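Local coordinates for surface protein SPB1 (Streptococcus agalactiae, PDB 4UZG) that probably forms the backbone subunit of the group B streptococcal type 2b pilus, a covalently polymerised surface fibre strengthened by an internal isopeptide bond, at residues Lys175-Thr180 with Leu245-Leu250; Thr216-Gly221 with Ile226-Leu231; Lys24-Tyr29 with Tyr36-Lys41. All blocks are in the same frame, centred on the assembly; numbering follows the deposited sequence.

Contact 1: Lys175-Thr180 with Leu245-Leu250; sequences KIDGST and LGYNLL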
loop_
_atom_site.group_PDB
_atom_site.type_symbol
_atom_site.label_atom_id
_atom_site.label_comp_id
_atom_site.label_asym_id
_atom_site.label_seq_id
_atom_site.Cartn_x
_atom_site.Cartn_y
_atom_site.Cartn_z
ATOM N N LYS A 175 -5.007 -13.165 -24.347
ATOM C CA LYS A 175 -4.285 -13.522 -25.555
ATOM C C LYS A 175 -5.269 -14.060 -26.585
ATOM O O LYS A 175 -6.028 -14.987 -26.271
ATOM C CB LYS A 175 -3.276 -14.614 -25.211
ATOM C CG LYS A 175 -2.363 -14.983 -26.318
ATOM C CD LYS A 175 -1.564 -13.727 -26.617
ATOM C CE LYS A 175 -0.584 -13.879 -27.695
ATOM N NZ LYS A 175 -1.210 -14.173 -29.003
ATOM N N ILE A 176 -5.249 -13.492 -27.784
ATOM C CA ILE A 176 -6.142 -13.911 -28.845
ATOM C C ILE A 176 -5.407 -14.101 -30.168
ATOM O O ILE A 176 -4.289 -13.645 -30.363
ATOM C CB ILE A 176 -7.310 -12.909 -29.048
ATOM C CG1 ILE A 176 -6.823 -11.571 -29.643
ATOM C CG2 ILE A 176 -8.116 -12.732 -27.764
ATOM C CD1 ILE A 176 -7.943 -10.666 -30.075
ATOM N N ASP A 177 -6.084 -14.793 -31.072
ATOM C CA ASP A 177 -5.720 -14.819 -32.491
ATOM C C ASP A 177 -6.204 -13.501 -33.120
ATOM O O ASP A 177 -7.378 -13.160 -33.011
ATOM C CB ASP A 177 -6.423 -16.035 -33.122
ATOM C CG ASP A 177 -6.150 -16.210 -34.592
ATOM O OD1 ASP A 177 -6.323 -15.262 -35.382
ATOM O OD2 ASP A 177 -5.851 -17.363 -34.950
ATOM N N GLY A 178 -5.304 -12.750 -33.747
ATOM C CA GLY A 178 -5.662 -11.449 -34.285
ATOM C C GLY A 178 -6.722 -11.486 -35.372
ATOM O O GLY A 178 -7.403 -10.497 -35.621
ATOM N N SER A 179 -6.851 -12.618 -36.048
ATOM C CA SER A 179 -7.829 -12.751 -37.127
ATOM C C SER A 179 -9.192 -13.261 -36.627
ATOM O O SER A 179 -10.227 -12.626 -36.815
ATOM C CB SER A 179 -7.303 -13.683 -38.205
ATOM O OG SER A 179 -8.246 -13.804 -39.236
ATOM N N THR A 180 -9.188 -14.408 -35.964
ATOM C CA THR A 180 -10.435 -15.027 -35.525
ATOM C C THR A 180 -10.954 -14.519 -34.183
ATOM O O THR A 180 -12.110 -14.763 -33.837
ATOM C CB THR A 180 -10.284 -16.528 -35.367
ATOM O OG1 THR A 180 -9.405 -16.782 -34.270
ATOM C CG2 THR A 180 -9.758 -17.162 -36.655
ATOM N N LEU A 245 0.723 -22.583 -29.592
ATOM C CA LEU A 245 1.072 -23.592 -30.556
ATOM C C LEU A 245 0.634 -23.191 -31.967
ATOM O O LEU A 245 -0.539 -22.936 -32.202
ATOM C CB LEU A 245 0.382 -24.892 -30.153
ATOM C CG LEU A 245 0.616 -26.115 -31.030
ATOM C CD1 LEU A 245 2.049 -26.556 -30.966
ATOM C CD2 LEU A 245 -0.295 -27.258 -30.607
ATOM N N GLY A 246 1.575 -23.164 -32.911
ATOM C CA GLY A 246 1.273 -22.824 -34.292
ATOM C C GLY A 246 1.340 -21.353 -34.659
ATOM O O GLY A 246 1.166 -21.016 -35.837
ATOM N N TYR A 247 1.589 -20.490 -33.679
ATOM C CA TYR A 247 1.664 -19.050 -33.886
ATOM C C TYR A 247 3.110 -18.567 -33.935
ATOM O O TYR A 247 4.010 -19.198 -33.372
ATOM C CB TYR A 247 0.867 -18.334 -32.784
ATOM C CG TYR A 247 -0.620 -18.541 -32.946
ATOM C CD1 TYR A 247 -1.231 -19.721 -32.574
ATOM C CD2 TYR A 247 -1.408 -17.562 -33.536
ATOM C CE1 TYR A 247 -2.579 -19.915 -32.775
ATOM C CE2 TYR A 247 -2.755 -17.752 -33.729
ATOM C CZ TYR A 247 -3.343 -18.929 -33.355
ATOM O OH TYR A 247 -4.693 -19.175 -33.548
ATOM N N ASN A 248 3.337 -17.442 -34.602
ATOM C CA ASN A 248 4.671 -16.861 -34.677
ATOM C C ASN A 248 5.004 -16.041 -33.429
ATOM O O ASN A 248 4.167 -15.303 -32.939
ATOM C CB ASN A 248 4.787 -15.962 -35.898
ATOM C CG ASN A 248 4.704 -16.730 -37.193
ATOM O OD1 ASN A 248 5.141 -17.883 -37.280
ATOM N ND2 ASN A 248 4.127 -16.107 -38.208
ATOM N N LEU A 249 6.220 -16.157 -32.913
ATOM C CA LEU A 249 6.647 -15.365 -31.767
ATOM C C LEU A 249 6.621 -13.879 -32.081
ATOM O O LEU A 249 7.186 -13.447 -33.075
ATOM C CB LEU A 249 8.058 -15.765 -31.350
ATOM C CG LEU A 249 8.596 -15.133 -30.069
ATOM C CD1 LEU A 249 7.726 -15.508 -28.852
ATOM C CD2 LEU A 249 10.044 -15.587 -29.873
ATOM N N LEU A 250 5.942 -13.116 -31.236
ATOM C CA LEU A 250 5.816 -11.672 -31.417
ATOM C C LEU A 250 7.145 -10.983 -31.191
ATOM O O LEU A 250 7.788 -11.221 -30.181
ATOM C CB LEU A 250 4.759 -11.117 -30.444
ATOM C CG LEU A 250 3.327 -11.545 -30.796
ATOM C CD1 LEU A 250 2.392 -11.241 -29.625
ATOM C CD2 LEU A 250 2.820 -10.867 -32.074
#
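Asp177 and Tyr247 meet through a carboxylate and a phenol. The aspartate CB lies 3.6 Å from Tyr247 OH, already beside the end of the ring. From there CG points straight away from the aspartate's own amide nitrogen (chi1 -180°), and this brings it to the ring edge, in the ring plane and 3.8 Å from Tyr247 CE2. The carboxylate stands almost perpendicular to the ring, the planes being 89° apart. At the tip the two oxygens serve different partners. OD2 receives the hydroxyl proton in a short bond, Tyr247 OH to Asp177 OD2 2.6 Å, on its anti side and slightly out of the carboxylate plane; it also forms a salt bridge with Lys281. OD1 turns back to its own chain, accepting from Ser179 N at 2.8 Å nearly along the C-O axis and from Thr180 N at 3.0 Å from well above the carboxylate plane. These bonds make an Asx turn and Asx motif where strand 169-177 of the prealbumin-like domain ends. Four partners thus converge on this carboxylate, and the lysine and the three other donors would be expected to favour its charged form. Two residues back along the strand, Lys175 NZ is joined covalently to Asn279 CG, the intramolecular isopeptide bond that ties the domain's first and last strands, as in other Gram-positive pilins. Glu240 packs against this lysine and accepts from the backbone nitrogen of Leu250. Leu250 in turn presents CD1 to Lys175 CE at a loose 4.4 Å, and its side chain also lies against Asn279, placing an apolar branch beside the cross-link.

Contact 2: Thr216-Gly221 with Ile226-Leu231; sequences TEYTTG and ITITGL. With EDO (1,2-ethanediol), chain C.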
loop_
_atom_site.group_PDB
_atom_site.type_symbol
_atom_site.label_atom_id
_atom_site.label_comp_id
_atom_site.label_asym_id
_atom_site.label_seq_id
_atom_site.Cartn_x
_atom_site.Cartn_y
_atom_site.Cartn_z
ATOM N N THR A 216 9.530 -14.400 -13.586
ATOM C CA THR A 216 8.424 -15.329 -13.509
ATOM C C THR A 216 7.748 -15.456 -14.862
ATOM O O THR A 216 7.347 -14.476 -15.471
ATOM C CB THR A 216 7.388 -14.828 -12.484
ATOM O OG1 THR A 216 8.016 -14.705 -11.203
ATOM C CG2 THR A 216 6.186 -15.749 -12.417
ATOM N N GLU A 217 7.632 -16.682 -15.352
ATOM C CA GLU A 217 6.918 -16.967 -16.591
ATOM C C GLU A 217 5.449 -17.246 -16.304
ATOM O O GLU A 217 5.117 -18.109 -15.495
ATOM C CB GLU A 217 7.528 -18.175 -17.303
ATOM C CG GLU A 217 8.881 -17.863 -17.891
ATOM C CD GLU A 217 9.435 -18.939 -18.823
ATOM O OE1 GLU A 217 8.848 -20.031 -18.908
ATOM O OE2 GLU A 217 10.460 -18.690 -19.495
ATOM N N TYR A 218 4.573 -16.523 -17.000
ATOM C CA TYR A 218 3.131 -16.674 -16.897
ATOM C C TYR A 218 2.616 -17.322 -18.172
ATOM O O TYR A 218 2.937 -16.859 -19.268
ATOM C CB TYR A 218 2.471 -15.299 -16.711
ATOM C CG TYR A 218 2.774 -14.653 -15.390
ATOM C CD1 TYR A 218 1.979 -14.915 -14.281
ATOM C CD2 TYR A 218 3.859 -13.791 -15.223
ATOM C CE1 TYR A 218 2.254 -14.317 -13.050
ATOM C CE2 TYR A 218 4.147 -13.215 -13.998
ATOM C CZ TYR A 218 3.315 -13.460 -12.919
ATOM O OH TYR A 218 3.605 -12.887 -11.687
ATOM N N THR A 219 1.779 -18.346 -18.030
ATOM C CA THR A 219 1.167 -19.019 -19.164
ATOM C C THR A 219 -0.309 -18.670 -19.255
ATOM O O THR A 219 -1.030 -18.740 -18.248
ATOM C CB THR A 219 1.341 -20.558 -19.016
ATOM O OG1 THR A 219 2.724 -20.883 -18.994
ATOM C CG2 THR A 219 0.739 -21.276 -20.177
ATOM N N THR A 220 -0.783 -18.338 -20.453
ATOM C CA THR A 220 -2.205 -18.054 -20.628
ATOM C C THR A 220 -3.019 -19.342 -20.416
ATOM O O THR A 220 -2.653 -20.428 -20.886
ATOM C CB THR A 220 -2.522 -17.405 -21.975
ATOM O OG1 THR A 220 -2.134 -18.290 -23.028
ATOM C CG2 THR A 220 -1.810 -16.068 -22.124
ATOM N N GLY A 221 -4.093 -19.201 -19.649
ATOM C CA GLY A 221 -4.910 -20.341 -19.301
ATOM C C GLY A 221 -5.827 -20.785 -20.404
ATOM O O GLY A 221 -5.804 -20.284 -21.529
ATOM N N ILE A 226 -3.977 -14.344 -18.403
ATOM C CA ILE A 226 -3.021 -14.253 -17.300
ATOM C C ILE A 226 -3.483 -13.105 -16.412
ATOM O O ILE A 226 -3.767 -12.015 -16.921
ATOM C CB ILE A 226 -1.606 -13.904 -17.812
ATOM C CG1 ILE A 226 -1.007 -15.068 -18.604
ATOM C CG2 ILE A 226 -0.663 -13.524 -16.650
ATOM C CD1 ILE A 226 0.130 -14.652 -19.512
ATOM N N THR A 227 -3.489 -13.319 -15.092
ATOM C CA THR A 227 -3.749 -12.232 -14.151
ATOM C C THR A 227 -2.514 -11.990 -13.309
ATOM O O THR A 227 -1.999 -12.909 -12.670
ATOM C CB THR A 227 -4.965 -12.552 -13.258
ATOM O OG1 THR A 227 -6.092 -12.854 -14.080
ATOM C CG2 THR A 227 -5.312 -11.378 -12.377
ATOM N N ILE A 228 -2.053 -10.740 -13.273
ATOM C CA ILE A 228 -0.949 -10.321 -12.409
ATOM C C ILE A 228 -1.505 -9.276 -11.464
ATOM O O ILE A 228 -1.915 -8.199 -11.893
ATOM C CB ILE A 228 0.259 -9.774 -13.208
ATOM C CG1 ILE A 228 0.716 -10.781 -14.279
ATOM C CG2 ILE A 228 1.373 -9.432 -12.237
ATOM C CD1 ILE A 228 1.821 -10.270 -15.185
ATOM N N THR A 229 -1.552 -9.607 -10.175
ATOM C CA THR A 229 -2.190 -8.756 -9.172
ATOM C C THR A 229 -1.158 -8.248 -8.196
ATOM O O THR A 229 -0.409 -9.029 -7.618
ATOM C CB THR A 229 -3.256 -9.560 -8.411
ATOM O OG1 THR A 229 -4.153 -10.147 -9.352
ATOM C CG2 THR A 229 -4.007 -8.685 -7.414
ATOM N N GLY A 230 -1.150 -6.938 -7.972
ATOM C CA GLY A 230 -0.316 -6.365 -6.934
ATOM C C GLY A 230 0.807 -5.452 -7.399
ATOM O O GLY A 230 1.893 -5.483 -6.819
ATOM N N LEU A 231 0.545 -4.628 -8.405
ATOM C CA LEU A 231 1.558 -3.780 -9.024
ATOM C C LEU A 231 1.249 -2.294 -8.788
ATOM O O LEU A 231 0.119 -1.831 -8.880
ATOM C CB LEU A 231 1.579 -4.001 -10.541
ATOM C CG LEU A 231 2.028 -5.388 -10.987
ATOM C CD1 LEU A 231 1.707 -5.582 -12.449
ATOM C CD2 LEU A 231 3.499 -5.575 -10.729
HETATM C C1 EDO C . -1.440 -13.256 -9.560
HETATM O O1 EDO C . -0.549 -12.170 -9.339
HETATM C C2 EDO C . -1.584 -14.087 -8.297
HETATM O O2 EDO C . -2.237 -13.298 -7.298
#
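Tyr218 presents one face of its ring to Ile228 in a CH-pi contact over the ring centre. Ile228 CG1 sits 4.0 Å from the centroid of the Tyr218 ring and 12° off its normal, while CD1 of the same side chain lies over the same face, nearest Tyr218 CE2 at 3.9 Å. The opposite face is covered from within its own segment by Thr216 CG2, which is displaced toward the rim, so the ring is sandwiched between two aliphatic groups, which would restrict its tilt.

Apolar packing continues nearer the backbone. Ile226 divides its branches: CG2, anti to the isoleucine's own backbone N, lies 3.6 Å from Tyr218 CB, and the CG1 branch runs on to put CD1 3.5 Å from Thr220 CG2. That same CD1 is 3.6 Å from Tyr218 O, so its methyl fills the angle between strand 218-219 and the following turn. The two strands belong to different sheets of the prealbumin-like β-sandwich: 218-219 lies at the margin of the four-stranded sheet and 225-231 at the margin of the three-stranded one. Their side chains meet across the gap between the sheets, at the margin of the sandwich, where Phe189 and Leu199 also pack.

Polar groups look elsewhere. Thr220 OG1 is hydrogen-bonded to Leu184 O and Ala187 N; with OG1 held there, the CG2 methyl faces Ile226. On the strand backbone, Thr229 N donates a nearly straight bond, 174° at the hydrogen, to O1 of a 1,2-ethanediol 2.9 Å away, a molecule probably carried over from crystallisation.

Contact 3: Lys24-Tyr29 with Tyr36-Lys41; sequences KNAVNY and YQYVIK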
loop_
_atom_site.group_PDB
_atom_site.type_symbol
_atom_site.label_atom_id
_atom_site.label_comp_id
_atom_site.label_asym_id
_atom_site.label_seq_id
_atom_site.Cartn_x
_atom_site.Cartn_y
_atom_site.Cartn_z
ATOM N N LYS A 24 -3.572 17.797 15.213
ATOM C CA LYS A 24 -3.189 19.192 15.352
ATOM C C LYS A 24 -3.766 19.892 16.546
ATOM O O LYS A 24 -3.435 21.054 16.811
ATOM C CB LYS A 24 -3.563 19.960 14.098
ATOM C CG LYS A 24 -2.721 19.594 12.884
ATOM C CD LYS A 24 -2.658 20.838 11.988
ATOM C CE LYS A 24 -2.321 20.589 10.552
ATOM N NZ LYS A 24 -3.372 19.779 9.913
ATOM N N ASN A 25 -4.615 19.239 17.291
ATOM C CA ASN A 25 -5.262 19.998 18.351
ATOM C C ASN A 25 -4.797 19.699 19.771
ATOM O O ASN A 25 -5.602 19.777 20.693
ATOM C CB ASN A 25 -6.755 19.822 18.140
ATOM C CG ASN A 25 -7.149 20.210 16.715
ATOM O OD1 ASN A 25 -6.573 21.141 16.149
ATOM N ND2 ASN A 25 -8.109 19.504 16.123
ATOM N N ALA A 26 -3.506 19.428 19.983
ATOM C CA ALA A 26 -3.108 18.909 21.284
ATOM C C ALA A 26 -2.812 20.054 22.244
ATOM O O ALA A 26 -1.804 20.748 22.103
ATOM C CB ALA A 26 -1.933 17.994 21.134
ATOM N N VAL A 27 -3.726 20.252 23.196
ATOM C CA VAL A 27 -3.640 21.310 24.198
ATOM C C VAL A 27 -3.781 20.711 25.597
ATOM O O VAL A 27 -3.964 19.507 25.780
ATOM C CB VAL A 27 -4.702 22.415 23.968
ATOM C CG1 VAL A 27 -4.455 23.133 22.651
ATOM C CG2 VAL A 27 -6.104 21.834 24.034
ATOM N N ASN A 28 -3.695 21.565 26.610
ATOM C CA ASN A 28 -3.589 21.120 27.985
ATOM C C ASN A 28 -4.927 20.917 28.708
ATOM O O ASN A 28 -4.944 20.295 29.759
ATOM C CB ASN A 28 -2.688 22.082 28.732
ATOM C CG ASN A 28 -1.227 21.952 28.301
ATOM O OD1 ASN A 28 -0.837 20.948 27.711
ATOM N ND2 ASN A 28 -0.414 22.947 28.619
ATOM N N TYR A 29 -6.028 21.394 28.125
ATOM C CA TYR A 29 -7.379 21.182 28.676
ATOM C C TYR A 29 -8.353 20.660 27.619
ATOM O O TYR A 29 -8.268 21.011 26.448
ATOM C CB TYR A 29 -7.939 22.471 29.298
ATOM C CG TYR A 29 -7.151 22.869 30.508
ATOM C CD1 TYR A 29 -7.461 22.360 31.765
ATOM C CD2 TYR A 29 -6.062 23.707 30.396
ATOM C CE1 TYR A 29 -6.716 22.706 32.884
ATOM C CE2 TYR A 29 -5.310 24.054 31.503
ATOM C CZ TYR A 29 -5.636 23.541 32.738
ATOM O OH TYR A 29 -4.881 23.900 33.828
ATOM N N TYR A 36 -3.978 14.857 30.796
ATOM C CA TYR A 36 -2.773 14.215 31.324
ATOM C C TYR A 36 -2.171 13.185 30.352
ATOM O O TYR A 36 -1.063 12.704 30.600
ATOM C CB TYR A 36 -3.022 13.592 32.709
ATOM C CG TYR A 36 -4.132 12.580 32.709
ATOM C CD1 TYR A 36 -3.896 11.274 32.324
ATOM C CD2 TYR A 36 -5.432 12.943 33.047
ATOM C CE1 TYR A 36 -4.919 10.346 32.317
ATOM C CE2 TYR A 36 -6.461 12.017 33.050
ATOM C CZ TYR A 36 -6.194 10.728 32.652
ATOM O OH TYR A 36 -7.178 9.764 32.620
ATOM N N GLN A 37 -2.856 12.870 29.250
ATOM C CA GLN A 37 -2.285 12.012 28.218
ATOM C C GLN A 37 -3.050 12.170 26.931
ATOM O O GLN A 37 -4.208 12.577 26.947
ATOM C CB GLN A 37 -2.313 10.542 28.651
ATOM C CG GLN A 37 -3.708 9.977 28.802
ATOM C CD GLN A 37 -3.724 8.561 29.334
ATOM O OE1 GLN A 37 -2.772 8.113 29.974
ATOM N NE2 GLN A 37 -4.816 7.864 29.099
ATOM N N TYR A 38 -2.395 11.807 25.832
ATOM C CA TYR A 38 -3.071 11.536 24.564
ATOM C C TYR A 38 -2.811 10.084 24.200
ATOM O O TYR A 38 -1.687 9.601 24.330
ATOM C CB TYR A 38 -2.597 12.482 23.427
ATOM C CG TYR A 38 -3.191 13.846 23.556
ATOM C CD1 TYR A 38 -4.442 14.134 23.037
ATOM C CD2 TYR A 38 -2.524 14.846 24.248
ATOM C CE1 TYR A 38 -5.016 15.383 23.221
ATOM C CE2 TYR A 38 -3.084 16.096 24.417
ATOM C CZ TYR A 38 -4.343 16.360 23.939
ATOM O OH TYR A 38 -4.938 17.590 24.126
ATOM N N VAL A 39 -3.845 9.409 23.720
ATOM C CA VAL A 39 -3.761 7.996 23.346
ATOM C C VAL A 39 -4.035 7.855 21.855
ATOM O O VAL A 39 -5.098 8.267 21.366
ATOM C CB VAL A 39 -4.781 7.167 24.129
ATOM C CG1 VAL A 39 -4.626 5.697 23.770
ATOM C CG2 VAL A 39 -4.641 7.382 25.642
ATOM N N ILE A 40 -3.076 7.272 21.135
ATOM C CA ILE A 40 -3.176 7.022 19.705
ATOM C C ILE A 40 -3.334 5.516 19.527
ATOM O O ILE A 40 -2.449 4.746 19.887
ATOM C CB ILE A 40 -1.900 7.497 18.982
ATOM C CG1 ILE A 40 -1.689 8.998 19.202
ATOM C CG2 ILE A 40 -1.974 7.153 17.493
ATOM C CD1 ILE A 40 -0.652 9.334 20.267
ATOM N N LYS A 41 -4.469 5.105 18.970
ATOM C CA LYS A 41 -4.755 3.689 18.746
ATOM C C LYS A 41 -4.898 3.450 17.265
ATOM O O LYS A 41 -5.662 4.138 16.603
ATOM C CB LYS A 41 -6.052 3.278 19.429
ATOM C CG LYS A 41 -5.933 3.116 20.905
ATOM C CD LYS A 41 -7.222 2.630 21.546
ATOM C CE LYS A 41 -7.066 2.500 23.059
ATOM N NZ LYS A 41 -8.303 1.941 23.679
#
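The phenol of Tyr38 reaches across to the backbone of Ala26 and Val27, and the way its ring is turned decides what each of them meets. Ala26 CB lies over one face, 4.3 Å from the centroid of the Tyr38 ring and 25° off the normal, a CH-pi contact shifted toward the hydroxyl end; its closest ring carbon is Tyr38 CE2 at 4.0 Å. Val27 meets the ring quite differently. Its carbonyl oxygen lies at the edge, in the ring plane, and accepts the hydroxyl proton, with Tyr38 OH to Val27 O 2.7 Å. The bond arrives at an angle of 131° at the oxygen, with the donor only modestly tilted from the carbonyl plane, the bent approach common for carbonyl acceptors.

This pose follows from the tyrosine's first torsion, which sets CG anti to the carbonyl carbon and beside the backbone N (chi1 -76°), sending the ring off strand 37-43 toward the other segment. The hydroxyl also comes within 3.1 Å of Val27 N and within 3.6 Å of Ala26 CA, so the ring end sits closely against the peptide where strand 16-26 gives way to loop. The hydrogen bond fixes the hydroxyl, while the methyl over the face would limit tilting of the ring. Trp97 packs edge-to-face with Tyr38 and also touches Ala26, and Ile123 and Pro153 add apolar contacts, so the ring is buried with its one polar atom paired to a main-chain carbonyl. Strands 16-26 and 37-43 are not neighbours in their sheet, and the tyrosine joins them through the interior of the N-terminal domain, across the chain's centre from the prealbumin-like one, in a manner consistent with the β-sandwich core of an immunoglobulin-like pilin domain.

Contacts 1 and 2 belong to the same prealbumin-like domain, contact 2 being nested inside the chain loop that contact 1 closes. They share the sheet holding strands 169-177 and 225-231, and touch where Lys175 CB lies 3.7 Å from Thr220 CG2. Contact 3 lies in the other domain, its centre about 64 Å from that of contact 1. Contact 1 pairs buried Lys175 and Asp177 with partly exposed Tyr247 and Leu250 in a charged, polar network beside a covalent cross-link. Contact 2 is apolar packing between sheets, its isoleucines buried and the threonines at its rim exposed. Contact 3 buries Tyr38 and Ala26, with Val27 at the rim, and combines ring packing with a side-chain-to-backbone hydrogen bond.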